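PDB 4ZGS: putative D-lactate dehydrogenase from Chlamydomonas reinhardtii, which probably reduces pyruvate to D-lactate with a nicotinamide cofactor. Local coordinates for residues K31-T43 with M54-L68. Residues are numbered along the deposited sequence; the frame is centred on the assembly and turned at random.
Sequences KVATTRCICYSTT and MQKVFTDTYFVEPPL
The Phe58 ring is covered on one face by Cys37, whose SG stands 3.8 Å from the ring centroid and only 11° off the normal, a sulfur-aromatic contact; Val57 CG1 lies over the opposite face, and Val32 O meets the edge near the ring plane. With SG set beside its own backbone N (chi1 -61°), Cys37 reaches back over this ring. Cys39 SG approaches Phe63 more obliquely, 47° off the normal, while Thr42 OG1 sits in plane at that ring's edge, 3.5 Å from Phe63 CD1. On the other side of the sheet Val64 CG1 lies over one face of Tyr62, offset toward the rim, and also touches Ile38 CD1. Tyr40 takes a CH-pi contact from Leu68 CD1, 3.8 Å from the ring centroid, and its hydroxyl bonds to Thr72 O.

The bent Arg36 chain brings NH1 to Asp60 OD2 at 3.4 Å; the pair forms a long salt bridge at the guanidinium edge, and Arg36 also has a cation-pi partner in Tyr79.

The backbone evidence for pairing is direct: strands 36-39 and 60-63 run parallel, with Tyr62 N to Cys37 O and Cys39 N to Tyr62 O both 2.7 Å, so Tyr62 both gives and accepts a bond. Beyond them Val64 N donates to Cys39 O, and Thr42 N to Val64 O at 3.0 Å. At the other end Thr59 N reaches Ala33 O at 2.9 Å.

Strand 36-39 also bonds to strand 81-84, and Tyr62 packs on Tyr62 of the second subunit. Helix 44-57 links the two strands in a beta-alpha-beta crossover, making 60-63 the outermost strand, within this chain, of the five-stranded parallel sheet of the flavodoxin-like substrate-binding domain seen in D-2-hydroxyacid dehydrogenases.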
loop_
_atom_site.group_PDB
_atom_site.type_symbol
_atom_site.label_atom_id
_atom_site.label_comp_id
_atom_site.label_asym_id
_atom_site.label_seq_id
_atom_site.Cartn_x
_atom_site.Cartn_y
_atom_site.Cartn_z
ATOM N N LYS A 31 39.240 31.886 -9.477
ATOM C CA LYS A 31 39.318 31.371 -10.826
ATOM C C LYS A 31 38.380 30.163 -10.954
ATOM O O LYS A 31 37.645 30.044 -11.943
ATOM C CB LYS A 31 40.759 31.021 -11.189
ATOM C CG LYS A 31 40.918 30.294 -12.519
ATOM C CD LYS A 31 42.394 30.094 -12.857
ATOM C CE LYS A 31 42.604 29.336 -14.170
ATOM N NZ LYS A 31 44.076 29.121 -14.411
ATOM N N VAL A 32 38.355 29.305 -9.936
ATOM C CA VAL A 32 37.449 28.156 -9.964
ATOM C C VAL A 32 36.000 28.640 -9.960
ATOM O O VAL A 32 35.170 28.139 -10.713
ATOM C CB VAL A 32 37.661 27.225 -8.771
ATOM C CG1 VAL A 32 36.478 26.224 -8.649
ATOM C CG2 VAL A 32 39.016 26.522 -8.875
ATOM N N ALA A 33 35.730 29.660 -9.151
ATOM C CA ALA A 33 34.395 30.222 -9.001
ATOM C C ALA A 33 33.803 30.728 -10.330
ATOM O O ALA A 33 32.581 30.718 -10.522
ATOM C CB ALA A 33 34.430 31.343 -7.970
ATOM N N THR A 34 34.666 31.156 -11.247
ATOM C CA THR A 34 34.219 31.690 -12.532
ATOM C C THR A 34 33.708 30.576 -13.442
ATOM O O THR A 34 33.200 30.838 -14.528
ATOM C CB THR A 34 35.361 32.460 -13.280
ATOM O OG1 THR A 34 36.390 31.538 -13.663
ATOM C CG2 THR A 34 35.972 33.567 -12.410
ATOM N N THR A 35 33.886 29.328 -13.031
ATOM C CA THR A 35 33.346 28.212 -13.801
ATOM C C THR A 35 31.814 28.268 -13.866
ATOM O O THR A 35 31.165 28.574 -12.863
ATOM C CB THR A 35 33.779 26.842 -13.211
ATOM O OG1 THR A 35 35.204 26.823 -13.016
ATOM C CG2 THR A 35 33.383 25.705 -14.141
ATOM N N ARG A 36 31.264 28.011 -15.058
ATOM C CA ARG A 36 29.818 27.930 -15.282
ATOM C C ARG A 36 29.420 26.470 -15.450
ATOM O O ARG A 36 29.815 25.819 -16.426
ATOM C CB ARG A 36 29.388 28.728 -16.512
ATOM C CG ARG A 36 29.358 30.240 -16.336
ATOM C CD ARG A 36 28.997 30.914 -17.645
ATOM N NE ARG A 36 27.636 30.586 -18.091
ATOM C CZ ARG A 36 26.520 31.184 -17.679
ATOM N NH1 ARG A 36 26.556 32.146 -16.773
ATOM N NH2 ARG A 36 25.354 30.796 -18.169
ATOM N N CYS A 37 28.606 25.985 -14.511
ATOM C CA CYS A 37 28.231 24.581 -14.430
ATOM C C CYS A 37 26.729 24.337 -14.637
ATOM O O CYS A 37 25.889 24.971 -13.992
ATOM C CB CYS A 37 28.632 24.028 -13.083
ATOM S SG CYS A 37 30.365 24.070 -12.669
ATOM N N ILE A 38 26.387 23.417 -15.533
ATOM C CA ILE A 38 25.004 22.997 -15.650
ATOM C C ILE A 38 24.843 21.548 -15.149
ATOM O O ILE A 38 25.660 20.703 -15.493
ATOM C CB ILE A 38 24.491 23.165 -17.129
ATOM C CG1 ILE A 38 23.018 22.731 -17.269
ATOM C CG2 ILE A 38 25.363 22.403 -18.114
ATOM C CD1 ILE A 38 22.338 23.230 -18.570
ATOM N N CYS A 39 23.814 21.274 -14.333
ATOM C CA CYS A 39 23.540 19.896 -13.847
ATOM C C CYS A 39 22.195 19.350 -14.325
ATOM O O CYS A 39 21.131 19.911 -14.035
ATOM C CB CYS A 39 23.570 19.805 -12.313
ATOM S SG CYS A 39 25.236 20.025 -11.620
ATOM N N TYR A 40 22.264 18.260 -15.073
ATOM C CA TYR A 40 21.082 17.576 -15.544
ATOM C C TYR A 40 20.458 16.593 -14.545
ATOM O O TYR A 40 21.120 16.087 -13.637
ATOM C CB TYR A 40 21.429 16.899 -16.858
ATOM C CG TYR A 40 21.660 17.938 -17.926
ATOM C CD1 TYR A 40 22.906 18.510 -18.097
ATOM C CD2 TYR A 40 20.625 18.370 -18.737
ATOM C CE1 TYR A 40 23.130 19.487 -19.071
ATOM C CE2 TYR A 40 20.832 19.333 -19.715
ATOM C CZ TYR A 40 22.092 19.898 -19.882
ATOM O OH TYR A 40 22.323 20.864 -20.856
ATOM N N SER A 41 19.170 16.329 -14.705
ATOM C CA SER A 41 18.473 15.411 -13.789
ATOM C C SER A 41 18.527 15.876 -12.335
ATOM O O SER A 41 18.805 15.075 -11.448
ATOM C CB SER A 41 19.053 13.991 -13.873
ATOM O OG SER A 41 18.947 13.485 -15.189
ATOM N N THR A 42 18.204 17.142 -12.073
ATOM C CA THR A 42 18.263 17.585 -10.695
ATOM C C THR A 42 16.918 17.303 -10.088
ATOM O O THR A 42 15.999 18.122 -10.165
ATOM C CB THR A 42 18.560 19.105 -10.581
ATOM O OG1 THR A 42 19.763 19.430 -11.285
ATOM C CG2 THR A 42 18.696 19.527 -9.137
ATOM N N THR A 43 16.864 16.197 -9.349
ATOM C CA THR A 43 15.646 15.777 -8.673
ATOM C C THR A 43 15.822 16.234 -7.243
ATOM O O THR A 43 16.808 16.901 -6.934
ATOM C CB THR A 43 15.403 14.248 -8.775
ATOM O OG1 THR A 43 16.609 13.544 -8.467
ATOM C CG2 THR A 43 15.010 13.865 -10.180
ATOM N N MET A 54 27.700 23.315 -4.322
ATOM C CA MET A 54 28.122 23.837 -5.614
ATOM C C MET A 54 28.081 25.346 -5.650
ATOM O O MET A 54 28.940 25.975 -6.278
ATOM C CB MET A 54 27.259 23.296 -6.758
ATOM C CG MET A 54 27.372 21.810 -6.972
ATOM S SD MET A 54 28.388 21.292 -8.356
ATOM C CE MET A 54 27.371 21.737 -9.752
ATOM N N GLN A 55 27.091 25.927 -4.980
ATOM C CA GLN A 55 26.912 27.365 -5.060
ATOM C C GLN A 55 27.875 28.063 -4.102
ATOM O O GLN A 55 28.077 29.271 -4.202
ATOM C CB GLN A 55 25.456 27.742 -4.756
ATOM C CG GLN A 55 24.446 26.836 -5.487
ATOM C CD GLN A 55 22.964 27.185 -5.244
ATOM O OE1 GLN A 55 22.220 26.392 -4.689
ATOM N NE2 GLN A 55 22.533 28.349 -5.716
ATOM N N LYS A 56 28.504 27.297 -3.211
ATOM C CA LYS A 56 29.582 27.832 -2.379
ATOM C C LYS A 56 30.906 27.952 -3.138
ATOM O O LYS A 56 31.766 28.747 -2.763
ATOM C CB LYS A 56 29.777 27.001 -1.108
ATOM C CG LYS A 56 28.698 27.248 -0.062
ATOM C CD LYS A 56 28.890 26.387 1.181
ATOM C CE LYS A 56 27.759 26.623 2.183
ATOM N NZ LYS A 56 27.781 25.728 3.375
ATOM N N VAL A 57 31.057 27.168 -4.200
ATOM C CA VAL A 57 32.275 27.148 -5.003
ATOM C C VAL A 57 32.082 27.869 -6.317
ATOM O O VAL A 57 32.822 28.796 -6.628
ATOM C CB VAL A 57 32.783 25.729 -5.261
ATOM C CG1 VAL A 57 33.933 25.745 -6.233
ATOM C CG2 VAL A 57 33.212 25.097 -3.955
ATOM N N PHE A 58 31.131 27.423 -7.121
ATOM C CA PHE A 58 30.916 28.050 -8.422
ATOM C C PHE A 58 29.879 29.163 -8.309
ATOM O O PHE A 58 28.840 29.001 -7.676
ATOM C CB PHE A 58 30.503 27.005 -9.454
ATOM C CG PHE A 58 31.412 25.818 -9.486
ATOM C CD1 PHE A 58 32.686 25.920 -10.017
ATOM C CD2 PHE A 58 31.027 24.625 -8.917
ATOM C CE1 PHE A 58 33.544 24.822 -10.023
ATOM C CE2 PHE A 58 31.879 23.533 -8.912
ATOM C CZ PHE A 58 33.123 23.623 -9.470
ATOM N N THR A 59 30.206 30.311 -8.883
ATOM C CA THR A 59 29.375 31.501 -8.808
ATOM C C THR A 59 28.045 31.364 -9.581
ATOM O O THR A 59 27.014 31.873 -9.147
ATOM C CB THR A 59 30.150 32.715 -9.350
ATOM O OG1 THR A 59 29.561 33.936 -8.879
ATOM C CG2 THR A 59 30.143 32.697 -10.864
ATOM N N ASP A 60 28.107 30.737 -10.757
ATOM C CA ASP A 60 26.950 30.500 -11.621
ATOM C C ASP A 60 26.817 29.013 -11.806
ATOM O O ASP A 60 27.704 28.369 -12.370
ATOM C CB ASP A 60 27.084 31.156 -12.998
ATOM C CG ASP A 60 27.091 32.673 -12.936
ATOM O OD1 ASP A 60 26.443 33.226 -12.018
ATOM O OD2 ASP A 60 27.741 33.312 -13.803
ATOM N N THR A 61 25.730 28.458 -11.290
ATOM C CA THR A 61 25.457 27.044 -11.440
ATOM C C THR A 61 23.986 26.857 -11.803
ATOM O O THR A 61 23.096 27.324 -11.093
ATOM C CB THR A 61 25.844 26.251 -10.167
ATOM O OG1 THR A 61 25.478 27.006 -9.007
ATOM C CG2 THR A 61 27.355 26.032 -10.123
ATOM N N TYR A 62 23.755 26.220 -12.950
ATOM C CA TYR A 62 22.424 26.000 -13.511
ATOM C C TYR A 62 21.900 24.582 -13.203
ATOM O O TYR A 62 22.506 23.571 -13.597
ATOM C CB TYR A 62 22.468 26.220 -15.017
ATOM C CG TYR A 62 21.113 26.256 -15.704
ATOM C CD1 TYR A 62 19.928 26.133 -14.987
ATOM C CD2 TYR A 62 21.032 26.371 -17.092
ATOM C CE1 TYR A 62 18.708 26.153 -15.637
ATOM C CE2 TYR A 62 19.844 26.384 -17.738
ATOM C CZ TYR A 62 18.675 26.279 -17.017
ATOM O OH TYR A 62 17.478 26.299 -17.709
ATOM N N PHE A 63 20.795 24.493 -12.473
ATOM C CA PHE A 63 20.224 23.171 -12.174
ATOM C C PHE A 63 18.964 22.882 -13.004
ATOM O O PHE A 63 17.930 23.523 -12.814
ATOM C CB PHE A 63 19.932 23.058 -10.674
ATOM C CG PHE A 63 21.174 22.979 -9.810
ATOM C CD1 PHE A 63 21.830 21.763 -9.626
ATOM C CD2 PHE A 63 21.727 24.132 -9.241
ATOM C CE1 PHE A 63 22.996 21.688 -8.833
ATOM C CE2 PHE A 63 22.903 24.072 -8.471
ATOM C CZ PHE A 63 23.537 22.851 -8.268
ATOM N N VAL A 64 19.078 21.951 -13.956
ATOM C CA VAL A 64 17.954 21.557 -14.813
ATOM C C VAL A 64 17.316 20.244 -14.336
ATOM O O VAL A 64 18.012 19.236 -14.145
ATOM C CB VAL A 64 18.372 21.444 -16.314
ATOM C CG1 VAL A 64 19.081 22.716 -16.788
ATOM C CG2 VAL A 64 19.224 20.210 -16.568
ATOM N N GLU A 65 16.001 20.262 -14.100
ATOM C CA GLU A 65 15.352 19.067 -13.572
ATOM C C GLU A 65 15.244 17.905 -14.560
ATOM O O GLU A 65 15.629 16.795 -14.219
ATOM C CB GLU A 65 13.990 19.415 -12.983
ATOM C CG GLU A 65 14.075 20.596 -12.025
ATOM C CD GLU A 65 12.782 20.856 -11.262
ATOM O OE1 GLU A 65 11.734 20.267 -11.614
ATOM O OE2 GLU A 65 12.821 21.640 -10.288
ATOM N N PRO A 66 14.781 18.149 -15.797
ATOM C CA PRO A 66 14.749 16.990 -16.696
ATOM C C PRO A 66 16.145 16.430 -16.998
ATOM O O PRO A 66 17.137 17.115 -16.810
ATOM C CB PRO A 66 14.094 17.545 -17.975
ATOM C CG PRO A 66 14.276 19.025 -17.910
ATOM C CD PRO A 66 14.204 19.349 -16.428
ATOM N N PRO A 67 16.212 15.161 -17.421
ATOM C CA PRO A 67 17.490 14.542 -17.783
ATOM C C PRO A 67 18.027 15.176 -19.040
ATOM O O PRO A 67 17.405 16.074 -19.611
ATOM C CB PRO A 67 17.128 13.081 -18.039
ATOM C CG PRO A 67 15.659 13.122 -18.427
ATOM C CD PRO A 67 15.068 14.241 -17.612
ATOM N N LEU A 68 19.163 14.677 -19.496
ATOM C CA LEU A 68 19.791 15.243 -20.664
ATOM C C LEU A 68 19.389 14.527 -21.956
ATOM O O LEU A 68 19.460 13.307 -22.053
ATOM C CB LEU A 68 21.309 15.244 -20.486
ATOM C CG LEU A 68 22.206 15.522 -21.690
ATOM C CD1 LEU A 68 22.012 16.951 -22.178
ATOM C CD2 LEU A 68 23.633 15.295 -21.225
#